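Local coordinates for fatty Acyl-Adenylate Ligase (Escherichia coli, PDB 3PBK), which belongs to the AMP-binding enzymes of the ANL clan and holds 5'-O-[(S)-(dodecanoyloxy)(hydroxy)phosphoryl]adenosine in its pocket, at residues N357-D362 against S381-C386; I363-G368 against N469-D474; R408-I413 against G443-L448. One frame throughout, in Å; residues are numbered along the deposited sequence.

Contact 1: N357-D362 against S381-C386; sequences NEVDRD and STFVNC
Asn357 and Phe383 form one hydrogen-bonded pair of a two-stranded antiparallel ribbon, and Val359 and Ser381 form the other. Asn357 N donates to Phe383 O at 2.9 Å with the hydrogen almost on the line (168°), and Phe383 N returns the bond to Asn357 O at 3.0 Å. Val359 N reaches Ser381 O at 2.9 Å, whereas Ser381 N to Val359 O is longer, 3.1 Å. Ser381 O also receives the CA-H of Glu358.

Apolar contact is confined to the side of the ribbon that carries Val359 and Phe383. With Val359 CG1 trans to the carbonyl carbon (chi1 -60°), CG2 falls between the backbone N and the carbonyl carbon and reaches the rim of the Phe383 ring near its plane, 3.9 Å from CE2, while also brushing Ser381 CB. On the other side Glu358 and Thr382 run alongside each other, pointing the same way, with Glu358 CG 3.9 Å from Thr382 OG1.

Beyond the strand the chain enters a helix, with Asp360 as N-cap accepting a weak bond from Asp362 N. Arg361 lays its CD 3.6 Å from Ser381 OG and sends its guanidinium to Glu365. Backbone bonding therefore fixes the pairing, while the side chains divide it into a face of mixed chemistry, where Val359, Ser381 and Phe383 are buried, and a face of Glu358 and Thr382 nearer solvent.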
loop_
_atom_site.group_PDB
_atom_site.type_symbol
_atom_site.label_atom_id
_atom_site.label_comp_id
_atom_site.label_asym_id
_atom_site.label_seq_id
_atom_site.Cartn_x
_atom_site.Cartn_y
_atom_site.Cartn_z
ATOM N N ASN A 357 -4.082 22.239 -1.897
ATOM C CA ASN A 357 -4.843 23.096 -2.787
ATOM C C ASN A 357 -6.326 23.052 -2.430
ATOM O O ASN A 357 -6.938 21.982 -2.422
ATOM C CB ASN A 357 -4.648 22.695 -4.247
ATOM C CG ASN A 357 -5.296 23.686 -5.210
ATOM O OD1 ASN A 357 -6.335 23.402 -5.815
ATOM N ND2 ASN A 357 -4.698 24.870 -5.334
ATOM N N GLU A 358 -6.902 24.212 -2.133
ATOM C CA GLU A 358 -8.322 24.282 -1.813
ATOM C C GLU A 358 -9.156 24.529 -3.057
ATOM O O GLU A 358 -8.723 25.225 -3.983
ATOM C CB GLU A 358 -8.588 25.366 -0.775
ATOM C CG GLU A 358 -8.013 25.038 0.574
ATOM C CD GLU A 358 -8.071 26.209 1.518
ATOM O OE1 GLU A 358 -8.349 27.331 1.037
ATOM O OE2 GLU A 358 -7.838 26.003 2.733
ATOM N N VAL A 359 -10.357 23.959 -3.084
ATOM C CA VAL A 359 -11.214 24.110 -4.251
ATOM C C VAL A 359 -12.657 24.388 -3.849
ATOM O O VAL A 359 -13.100 23.936 -2.795
ATOM C CB VAL A 359 -11.166 22.845 -5.150
ATOM C CG1 VAL A 359 -9.740 22.582 -5.657
ATOM C CG2 VAL A 359 -11.717 21.643 -4.402
ATOM N N ASP A 360 -13.382 25.142 -4.675
ATOM C CA ASP A 360 -14.829 25.258 -4.505
ATOM C C ASP A 360 -15.385 23.842 -4.660
ATOM O O ASP A 360 -15.202 23.209 -5.702
ATOM C CB ASP A 360 -15.435 26.201 -5.551
ATOM C CG ASP A 360 -16.899 26.554 -5.266
ATOM O OD1 ASP A 360 -17.654 25.696 -4.770
ATOM O OD2 ASP A 360 -17.306 27.702 -5.550
ATOM N N ARG A 361 -16.038 23.327 -3.627
ATOM C CA ARG A 361 -16.500 21.951 -3.699
ATOM C C ARG A 361 -17.605 21.765 -4.743
ATOM O O ARG A 361 -17.603 20.779 -5.487
ATOM C CB ARG A 361 -16.923 21.401 -2.331
ATOM C CG ARG A 361 -17.678 20.094 -2.461
ATOM C CD ARG A 361 -17.591 19.206 -1.248
ATOM N NE ARG A 361 -18.381 19.660 -0.101
ATOM C CZ ARG A 361 -19.684 19.933 -0.125
ATOM N NH1 ARG A 361 -20.380 19.848 -1.260
ATOM N NH2 ARG A 361 -20.285 20.319 0.996
ATOM N N ASP A 362 -18.533 22.717 -4.809
ATOM C CA ASP A 362 -19.637 22.648 -5.771
ATOM C C ASP A 362 -19.158 22.694 -7.230
ATOM O O ASP A 362 -19.742 22.056 -8.107
ATOM C CB ASP A 362 -20.678 23.737 -5.479
ATOM C CG ASP A 362 -21.308 23.578 -4.107
ATOM O OD1 ASP A 362 -21.730 22.441 -3.774
ATOM O OD2 ASP A 362 -21.370 24.578 -3.355
ATOM N N SER A 381 -13.305 21.708 -0.673
ATOM C CA SER A 381 -12.536 20.498 -0.436
ATOM C C SER A 381 -11.053 20.856 -0.487
ATOM O O SER A 381 -10.652 21.750 -1.246
ATOM C CB SER A 381 -12.869 19.410 -1.468
ATOM O OG SER A 381 -14.061 18.713 -1.143
ATOM N N THR A 382 -10.252 20.177 0.336
ATOM C CA THR A 382 -8.800 20.360 0.351
ATOM C C THR A 382 -8.108 19.125 -0.200
ATOM O O THR A 382 -8.367 18.018 0.263
ATOM C CB THR A 382 -8.275 20.552 1.774
ATOM O OG1 THR A 382 -8.900 21.686 2.372
ATOM C CG2 THR A 382 -6.785 20.771 1.748
ATOM N N PHE A 383 -7.223 19.304 -1.174
ATOM C CA PHE A 383 -6.468 18.175 -1.711
ATOM C C PHE A 383 -4.972 18.326 -1.466
ATOM O O PHE A 383 -4.447 19.430 -1.473
ATOM C CB PHE A 383 -6.784 17.973 -3.194
ATOM C CG PHE A 383 -8.190 17.526 -3.439
ATOM C CD1 PHE A 383 -8.579 16.231 -3.134
ATOM C CD2 PHE A 383 -9.136 18.404 -3.942
ATOM C CE1 PHE A 383 -9.886 15.815 -3.338
ATOM C CE2 PHE A 383 -10.449 17.997 -4.148
ATOM C CZ PHE A 383 -10.822 16.705 -3.848
ATOM N N VAL A 384 -4.289 17.218 -1.225
ATOM C CA VAL A 384 -2.871 17.292 -0.908
ATOM C C VAL A 384 -1.994 17.189 -2.156
ATOM O O VAL A 384 -2.227 16.361 -3.027
ATOM C CB VAL A 384 -2.481 16.227 0.131
ATOM C CG1 VAL A 384 -0.994 16.230 0.385
ATOM C CG2 VAL A 384 -3.226 16.471 1.420
ATOM N N ASN A 385 -1.000 18.063 -2.243
ATOM C CA ASN A 385 -0.020 18.037 -3.321
ATOM C C ASN A 385 0.822 16.765 -3.237
ATOM O O ASN A 385 1.516 16.534 -2.251
ATOM C CB ASN A 385 0.868 19.284 -3.229
ATOM C CG ASN A 385 1.778 19.458 -4.431
ATOM O OD1 ASN A 385 2.429 18.513 -4.886
ATOM N ND2 ASN A 385 1.846 20.684 -4.940
ATOM N N CYS A 386 0.756 15.948 -4.281
ATOM C CA CYS A 386 1.440 14.658 -4.296
ATOM C C CYS A 386 2.654 14.651 -5.213
ATOM O O CYS A 386 3.171 13.593 -5.542
ATOM C CB CYS A 386 0.480 13.539 -4.696
ATOM S SG CYS A 386 -0.737 13.116 -3.417
#

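Contact 2: I363-G368 against N469-D474; sequences ILEYQG and NIWPQD
Leu364 carries CG opposite its backbone N (chi1 -171°), and its CD2 branch lies on the indole of Trp471. The indole meets it because Trp471 CG lies trans to its own carbonyl carbon (chi1 -82°), which sends the ring back toward helix 361-367. The two side chains cross at about a right angle. CD2 sits over one face of the six-membered ring, 3.7 Å from the centroid and only 18° from the normal, a clear CH-pi contact in which CZ3 is the nearest ring atom. Glu365 CA approaches the same ring at its edge, 4.2 Å from CZ3, and Leu462 also packs against the indole.

One backbone bond ties the helix to the strand end. Asn469 N donates to Glu365 O at 2.9 Å, nearly straight. Glu365 itself extends past Asn469 O and brings OE2 to 3.9 Å from Ile470 CG2. Its carboxylate is answered from outside the two segments: OE1 forms a salt bridge with Arg468 NH2. That arginine probably tempers the approach of Asp474, whose OD2 stands 4.4 Å from Glu365 OE2 as a like charge. Phe529 of helix 511-529 packs on Glu365, Ile470 and Asp474.

Gly368, the first residue past the helix, has positive phi, a conformation that glycine adopts readily. The contact joins a short helix of the larger N-terminal part to the strand-then-helix unit 468-479. It is consistent with the interface between the large domain and the small, mobile C-terminal domain that characterises the ANL fold.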
loop_
_atom_site.group_PDB
_atom_site.type_symbol
_atom_site.label_atom_id
_atom_site.label_comp_id
_atom_site.label_asym_id
_atom_site.label_seq_id
_atom_site.Cartn_x
_atom_site.Cartn_y
_atom_site.Cartn_z
ATOM N N ILE A 363 -18.089 23.432 -7.499
ATOM C CA ILE A 363 -17.567 23.443 -8.853
ATOM C C ILE A 363 -16.953 22.089 -9.231
ATOM O O ILE A 363 -16.976 21.678 -10.387
ATOM C CB ILE A 363 -16.569 24.578 -9.057
ATOM C CG1 ILE A 363 -17.275 25.912 -8.858
ATOM C CG2 ILE A 363 -15.972 24.520 -10.445
ATOM C CD1 ILE A 363 -16.634 27.021 -9.614
ATOM N N LEU A 364 -16.417 21.391 -8.244
ATOM C CA LEU A 364 -15.852 20.070 -8.461
ATOM C C LEU A 364 -16.958 19.029 -8.695
ATOM O O LEU A 364 -16.941 18.275 -9.670
ATOM C CB LEU A 364 -15.022 19.680 -7.236
ATOM C CG LEU A 364 -14.171 18.418 -7.316
ATOM C CD1 LEU A 364 -12.798 18.798 -7.813
ATOM C CD2 LEU A 364 -14.076 17.713 -5.965
ATOM N N GLU A 365 -17.924 18.990 -7.789
ATOM C CA GLU A 365 -19.005 18.024 -7.875
ATOM C C GLU A 365 -19.827 18.190 -9.143
ATOM O O GLU A 365 -20.159 17.204 -9.790
ATOM C CB GLU A 365 -19.895 18.119 -6.633
ATOM C CG GLU A 365 -19.132 17.790 -5.355
ATOM C CD GLU A 365 -19.965 17.871 -4.073
ATOM O OE1 GLU A 365 -21.091 18.440 -4.077
ATOM O OE2 GLU A 365 -19.458 17.360 -3.044
ATOM N N TYR A 366 -20.133 19.433 -9.509
ATOM C CA TYR A 366 -21.073 19.700 -10.600
ATOM C C TYR A 366 -20.436 19.894 -11.986
ATOM O O TYR A 366 -21.054 19.601 -13.014
ATOM C CB TYR A 366 -21.976 20.888 -10.257
ATOM C CG TYR A 366 -23.054 20.591 -9.221
ATOM C CD1 TYR A 366 -22.828 20.821 -7.864
ATOM C CD2 TYR A 366 -24.301 20.102 -9.598
ATOM C CE1 TYR A 366 -23.812 20.560 -6.912
ATOM C CE2 TYR A 366 -25.292 19.845 -8.656
ATOM C CZ TYR A 366 -25.043 20.075 -7.310
ATOM O OH TYR A 366 -26.016 19.820 -6.359
ATOM N N GLN A 367 -19.198 20.368 -12.019
ATOM C CA GLN A 367 -18.555 20.696 -13.293
ATOM C C GLN A 367 -17.193 20.022 -13.465
ATOM O O GLN A 367 -16.441 20.337 -14.390
ATOM C CB GLN A 367 -18.434 22.217 -13.435
ATOM C CG GLN A 367 -19.768 22.920 -13.252
ATOM C CD GLN A 367 -19.635 24.416 -13.084
ATOM O OE1 GLN A 367 -18.704 25.031 -13.611
ATOM N NE2 GLN A 367 -20.577 25.018 -12.357
ATOM N N GLY A 368 -16.891 19.091 -12.568
ATOM C CA GLY A 368 -15.628 18.380 -12.599
ATOM C C GLY A 368 -14.392 19.229 -12.850
ATOM O O GLY A 368 -13.507 18.830 -13.600
ATOM N N ASN A 469 -21.216 14.566 -9.099
ATOM C CA ASN A 469 -20.444 13.535 -8.429
ATOM C C ASN A 469 -20.106 13.974 -7.019
ATOM O O ASN A 469 -19.755 15.126 -6.804
ATOM C CB ASN A 469 -19.136 13.276 -9.177
ATOM C CG ASN A 469 -19.323 13.204 -10.672
ATOM O OD1 ASN A 469 -20.053 12.347 -11.188
ATOM N ND2 ASN A 469 -18.659 14.109 -11.385
ATOM N N ILE A 470 -20.194 13.058 -6.059
ATOM C CA ILE A 470 -19.770 13.349 -4.694
ATOM C C ILE A 470 -18.651 12.401 -4.258
ATOM O O ILE A 470 -18.739 11.197 -4.482
ATOM C CB ILE A 470 -20.959 13.250 -3.720
ATOM C CG1 ILE A 470 -22.101 14.131 -4.217
ATOM C CG2 ILE A 470 -20.553 13.656 -2.310
ATOM C CD1 ILE A 470 -23.336 14.082 -3.348
ATOM N N TRP A 471 -17.597 12.939 -3.647
ATOM C CA TRP A 471 -16.526 12.097 -3.111
ATOM C C TRP A 471 -16.888 11.436 -1.785
ATOM O O TRP A 471 -16.980 12.107 -0.766
ATOM C CB TRP A 471 -15.230 12.891 -2.981
ATOM C CG TRP A 471 -14.513 12.970 -4.275
ATOM C CD1 TRP A 471 -13.350 12.344 -4.604
ATOM C CD2 TRP A 471 -14.934 13.682 -5.440
ATOM N NE1 TRP A 471 -13.010 12.634 -5.897
ATOM C CE2 TRP A 471 -13.967 13.453 -6.437
ATOM C CE3 TRP A 471 -16.028 14.503 -5.734
ATOM C CZ2 TRP A 471 -14.057 14.016 -7.709
ATOM C CZ3 TRP A 471 -16.116 15.066 -6.998
ATOM C CH2 TRP A 471 -15.134 14.819 -7.970
ATOM N N PRO A 472 -17.065 10.105 -1.793
ATOM C CA PRO A 472 -17.587 9.364 -0.642
ATOM C C PRO A 472 -16.948 9.821 0.659
ATOM O O PRO A 472 -17.621 9.871 1.683
ATOM C CB PRO A 472 -17.170 7.926 -0.953
ATOM C CG PRO A 472 -16.055 8.065 -1.946
ATOM C CD PRO A 472 -16.533 9.177 -2.799
ATOM N N GLN A 473 -15.668 10.170 0.605
ATOM C CA GLN A 473 -14.926 10.577 1.792
ATOM C C GLN A 473 -15.360 11.928 2.363
ATOM O O GLN A 473 -15.115 12.208 3.544
ATOM C CB GLN A 473 -13.421 10.597 1.509
ATOM C CG GLN A 473 -12.964 11.702 0.549
ATOM C CD GLN A 473 -12.629 11.196 -0.853
ATOM O OE1 GLN A 473 -13.325 10.339 -1.415
ATOM N NE2 GLN A 473 -11.553 11.734 -1.426
ATOM N N ASP A 474 -15.973 12.769 1.530
ATOM C CA ASP A 474 -16.501 14.054 1.985
ATOM C C ASP A 474 -17.734 13.838 2.858
ATOM O O ASP A 474 -18.014 14.627 3.764
ATOM C CB ASP A 474 -16.871 14.948 0.804
ATOM C CG ASP A 474 -15.660 15.548 0.121
ATOM O OD1 ASP A 474 -14.539 15.386 0.656
ATOM O OD2 ASP A 474 -15.828 16.180 -0.955
#

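Contact 3: R408-I413 against G443-L448; sequences RVVGHI and GDLGYL. With 1ZZ (5'-O-[(S)-(dodecanoyloxy)(hydroxy)phosphoryl]adenosine), chain C.
Asp444 O accepts two groups from the facing strand: the N-H of Ile413 at 2.8 Å, almost straight at 171°, and the CA-H of His412. The same pattern recurs along the ladder. Gly446 O takes Gly411 N at 3.0 Å together with the CA-H of Val410, while Gly411 O receives Gly446 N and the CA-H of Leu445. Farther out, Arg408 N donates to Leu448 O at 3.2 Å. The two short strands run antiparallel but are strongly twisted, their axes 102° apart.

Side chains flank this ladder. Ile413 sends CD1 to 3.7 Å from Asp444 CB, passing beside the backbone of Gly446, and Val410 CG1 lies 4.1 Å from Leu445 CB. The Tyr447 side chain takes the cramped orientation between its N and carbonyl carbon (chi1 60°), which turns the ring toward Val410 CG2 and the CA of Arg408; its OH is hydrogen-bonded to Asn357 OD1. Arg408 NE bonds Ala370 O.

Next to the corner at Gly443, the Asp444 carboxylate faces the ribose of the ligand. O8 of the ligand donates to OD2 at 2.5 Å, and OD2 is also bonded to Tyr336 OH; the pairing of O7 with OD1 is doubtful as modelled. An aspartate in a Thr-Gly-Asp turn gripping the ribose hydroxyls is a hallmark of the nucleotide site of ANL enzymes.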
loop_
_atom_site.group_PDB
_atom_site.type_symbol
_atom_site.label_atom_id
_atom_site.label_comp_id
_atom_site.label_asym_id
_atom_site.label_seq_id
_atom_site.Cartn_x
_atom_site.Cartn_y
_atom_site.Cartn_z
ATOM N N ARG A 408 -6.462 21.729 -13.908
ATOM C CA ARG A 408 -7.634 21.976 -13.072
ATOM C C ARG A 408 -8.834 21.155 -13.521
ATOM O O ARG A 408 -9.897 21.220 -12.923
ATOM C CB ARG A 408 -7.966 23.476 -12.977
ATOM C CG ARG A 408 -6.770 24.334 -12.593
ATOM C CD ARG A 408 -7.153 25.757 -12.258
ATOM N NE ARG A 408 -7.155 25.985 -10.811
ATOM C CZ ARG A 408 -6.274 26.749 -10.161
ATOM N NH1 ARG A 408 -5.308 27.384 -10.832
ATOM N NH2 ARG A 408 -6.363 26.887 -8.838
ATOM N N VAL A 409 -8.662 20.362 -14.570
ATOM C CA VAL A 409 -9.732 19.477 -15.003
ATOM C C VAL A 409 -9.544 18.082 -14.406
ATOM O O VAL A 409 -8.506 17.459 -14.605
ATOM C CB VAL A 409 -9.780 19.386 -16.515
ATOM C CG1 VAL A 409 -10.731 18.298 -16.928
ATOM C CG2 VAL A 409 -10.219 20.705 -17.076
ATOM N N VAL A 410 -10.530 17.596 -13.659
ATOM C CA VAL A 410 -10.399 16.288 -13.035
ATOM C C VAL A 410 -10.666 15.201 -14.059
ATOM O O VAL A 410 -11.580 15.339 -14.867
ATOM C CB VAL A 410 -11.367 16.132 -11.866
ATOM C CG1 VAL A 410 -11.262 14.741 -11.266
ATOM C CG2 VAL A 410 -11.090 17.199 -10.815
ATOM N N GLY A 411 -9.853 14.140 -14.033
ATOM C CA GLY A 411 -10.004 12.995 -14.921
ATOM C C GLY A 411 -9.160 11.808 -14.480
ATOM O O GLY A 411 -8.623 11.813 -13.364
ATOM N N HIS A 412 -9.044 10.799 -15.355
ATOM C CA HIS A 412 -8.267 9.570 -15.096
ATOM C C HIS A 412 -6.766 9.838 -15.077
ATOM O O HIS A 412 -6.206 10.291 -16.069
ATOM C CB HIS A 412 -8.513 8.530 -16.190
ATOM C CG HIS A 412 -9.946 8.116 -16.342
ATOM N ND1 HIS A 412 -10.999 8.882 -15.895
ATOM C CD2 HIS A 412 -10.499 7.029 -16.933
ATOM C CE1 HIS A 412 -12.139 8.276 -16.180
ATOM N NE2 HIS A 412 -11.863 7.151 -16.815
ATOM N N ILE A 413 -6.112 9.543 -13.961
ATOM C CA ILE A 413 -4.664 9.679 -13.862
ATOM C C ILE A 413 -3.950 8.581 -14.657
ATOM O O ILE A 413 -4.077 7.406 -14.345
ATOM C CB ILE A 413 -4.230 9.576 -12.407
ATOM C CG1 ILE A 413 -4.875 10.678 -11.582
ATOM C CG2 ILE A 413 -2.740 9.661 -12.302
ATOM C CD1 ILE A 413 -4.639 10.520 -10.086
ATOM N N GLY A 443 -7.041 4.333 -12.901
ATOM C CA GLY A 443 -8.353 4.244 -12.301
ATOM C C GLY A 443 -8.495 5.186 -11.123
ATOM O O GLY A 443 -9.400 5.039 -10.300
ATOM N N ASP A 444 -7.594 6.159 -11.041
ATOM C CA ASP A 444 -7.685 7.207 -10.030
ATOM C C ASP A 444 -8.064 8.554 -10.646
ATOM O O ASP A 444 -7.678 8.874 -11.780
ATOM C CB ASP A 444 -6.365 7.362 -9.274
ATOM C CG ASP A 444 -5.986 6.125 -8.501
ATOM O OD1 ASP A 444 -6.883 5.333 -8.158
ATOM O OD2 ASP A 444 -4.779 5.950 -8.230
ATOM N N LEU A 445 -8.811 9.344 -9.883
ATOM C CA LEU A 445 -9.183 10.679 -10.307
ATOM C C LEU A 445 -8.245 11.723 -9.716
ATOM O O LEU A 445 -7.809 11.617 -8.565
ATOM C CB LEU A 445 -10.615 10.981 -9.894
ATOM C CG LEU A 445 -11.696 10.138 -10.552
ATOM C CD1 LEU A 445 -13.042 10.462 -9.910
ATOM C CD2 LEU A 445 -11.708 10.401 -12.035
ATOM N N GLY A 446 -7.940 12.736 -10.513
ATOM C CA GLY A 446 -7.059 13.793 -10.070
ATOM C C GLY A 446 -6.974 14.898 -11.098
ATOM O O GLY A 446 -7.724 14.917 -12.078
ATOM N N TYR A 447 -6.056 15.828 -10.876
ATOM C CA TYR A 447 -5.854 16.923 -11.807
ATOM C C TYR A 447 -4.452 17.451 -11.569
ATOM O O TYR A 447 -3.863 17.168 -10.520
ATOM C CB TYR A 447 -6.889 18.015 -11.555
ATOM C CG TYR A 447 -6.815 18.604 -10.161
ATOM C CD1 TYR A 447 -7.419 17.966 -9.084
ATOM C CD2 TYR A 447 -6.138 19.801 -9.916
ATOM C CE1 TYR A 447 -7.361 18.501 -7.809
ATOM C CE2 TYR A 447 -6.074 20.339 -8.639
ATOM C CZ TYR A 447 -6.687 19.678 -7.595
ATOM O OH TYR A 447 -6.636 20.189 -6.326
ATOM N N LEU A 448 -3.906 18.193 -12.529
ATOM C CA LEU A 448 -2.618 18.851 -12.317
ATOM C C LEU A 448 -2.791 20.335 -12.003
ATOM O O LEU A 448 -3.761 20.962 -12.416
ATOM C CB LEU A 448 -1.706 18.700 -13.538
ATOM C CG LEU A 448 -0.878 17.427 -13.755
ATOM C CD1 LEU A 448 -0.525 16.802 -12.430
ATOM C CD2 LEU A 448 -1.599 16.436 -14.636
HETATM P P 1ZZ C . -1.222 -0.118 -3.910
HETATM C C1 1ZZ C . 12.013 4.236 1.250
HETATM N N1 1ZZ C . -3.539 5.702 -3.586
HETATM O O1 1ZZ C . -0.093 2.192 -1.781
HETATM C C2 1ZZ C . 11.031 4.399 0.121
HETATM N N2 1ZZ C . -1.721 6.759 -2.885
HETATM O O2 1ZZ C . 0.194 0.605 -3.468
HETATM C C3 1ZZ C . 9.544 4.306 0.448
HETATM N N3 1ZZ C . -5.068 7.741 -3.412
HETATM O O3 1ZZ C . -1.303 -0.743 -5.371
HETATM C C4 1ZZ C . 8.605 4.675 -0.716
HETATM N N4 1ZZ C . -4.013 9.662 -2.654
HETATM O O4 1ZZ C . -1.543 -1.139 -3.049
HETATM C C5 1ZZ C . 7.138 5.057 -0.495
HETATM N N5 1ZZ C . -1.633 9.606 -2.130
HETATM O O5 1ZZ C . -2.364 0.997 -3.859
HETATM C C6 1ZZ C . 6.289 4.765 -1.706
HETATM O O6 1ZZ C . -3.657 3.465 -3.932
HETATM C C7 1ZZ C . 5.129 5.654 -2.075
HETATM O O7 1ZZ C . -6.135 4.875 -6.019
HETATM C C8 1ZZ C . 3.966 5.006 -2.791
HETATM O O8 1ZZ C . -3.995 3.680 -7.488
HETATM C C9 1ZZ C . 2.548 5.135 -2.216
HETATM C C10 1ZZ C . 1.657 3.924 -2.093
HETATM C C11 1ZZ C . 1.577 2.782 -3.009
HETATM C C12 1ZZ C . 0.418 1.923 -2.819
HETATM C C13 1ZZ C . -2.743 1.524 -5.104
HETATM C C14 1ZZ C . -3.792 2.644 -5.109
HETATM C C15 1ZZ C . -3.847 3.805 -6.119
HETATM C C16 1ZZ C . -4.857 4.662 -5.479
HETATM C C17 1ZZ C . -4.447 4.628 -4.047
HETATM C C18 1ZZ C . -2.241 5.560 -3.324
HETATM C C19 1ZZ C . -2.775 7.674 -2.899
HETATM C C20 1ZZ C . -3.864 7.069 -3.303
HETATM C C21 1ZZ C . -5.092 9.053 -3.065
HETATM C C22 1ZZ C . -2.805 8.954 -2.561
#

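In the fold
Contacts 1 and 2 share helix 361-367, and Asp474 of contact 2 packs against Ser381 and Arg361 of contact 1, while Leu364 CD2 reaches Phe383. Contact 3 joins the group through Tyr447 and Asn357, and through Val410, whose N probably donates to Gly368 O and whose CG2 touches Leu364. Their centres lie 11 to 12 Å apart. Contacts 1 and 3 are strand ladders held by backbone bonds and only partly buried; contact 2 is more deeply enclosed and relies on an aliphatic-indole pair with a single backbone bond. Of the three, contact 3 makes the polar grip on the ligand, though Cys386 of contact 1 also touches it.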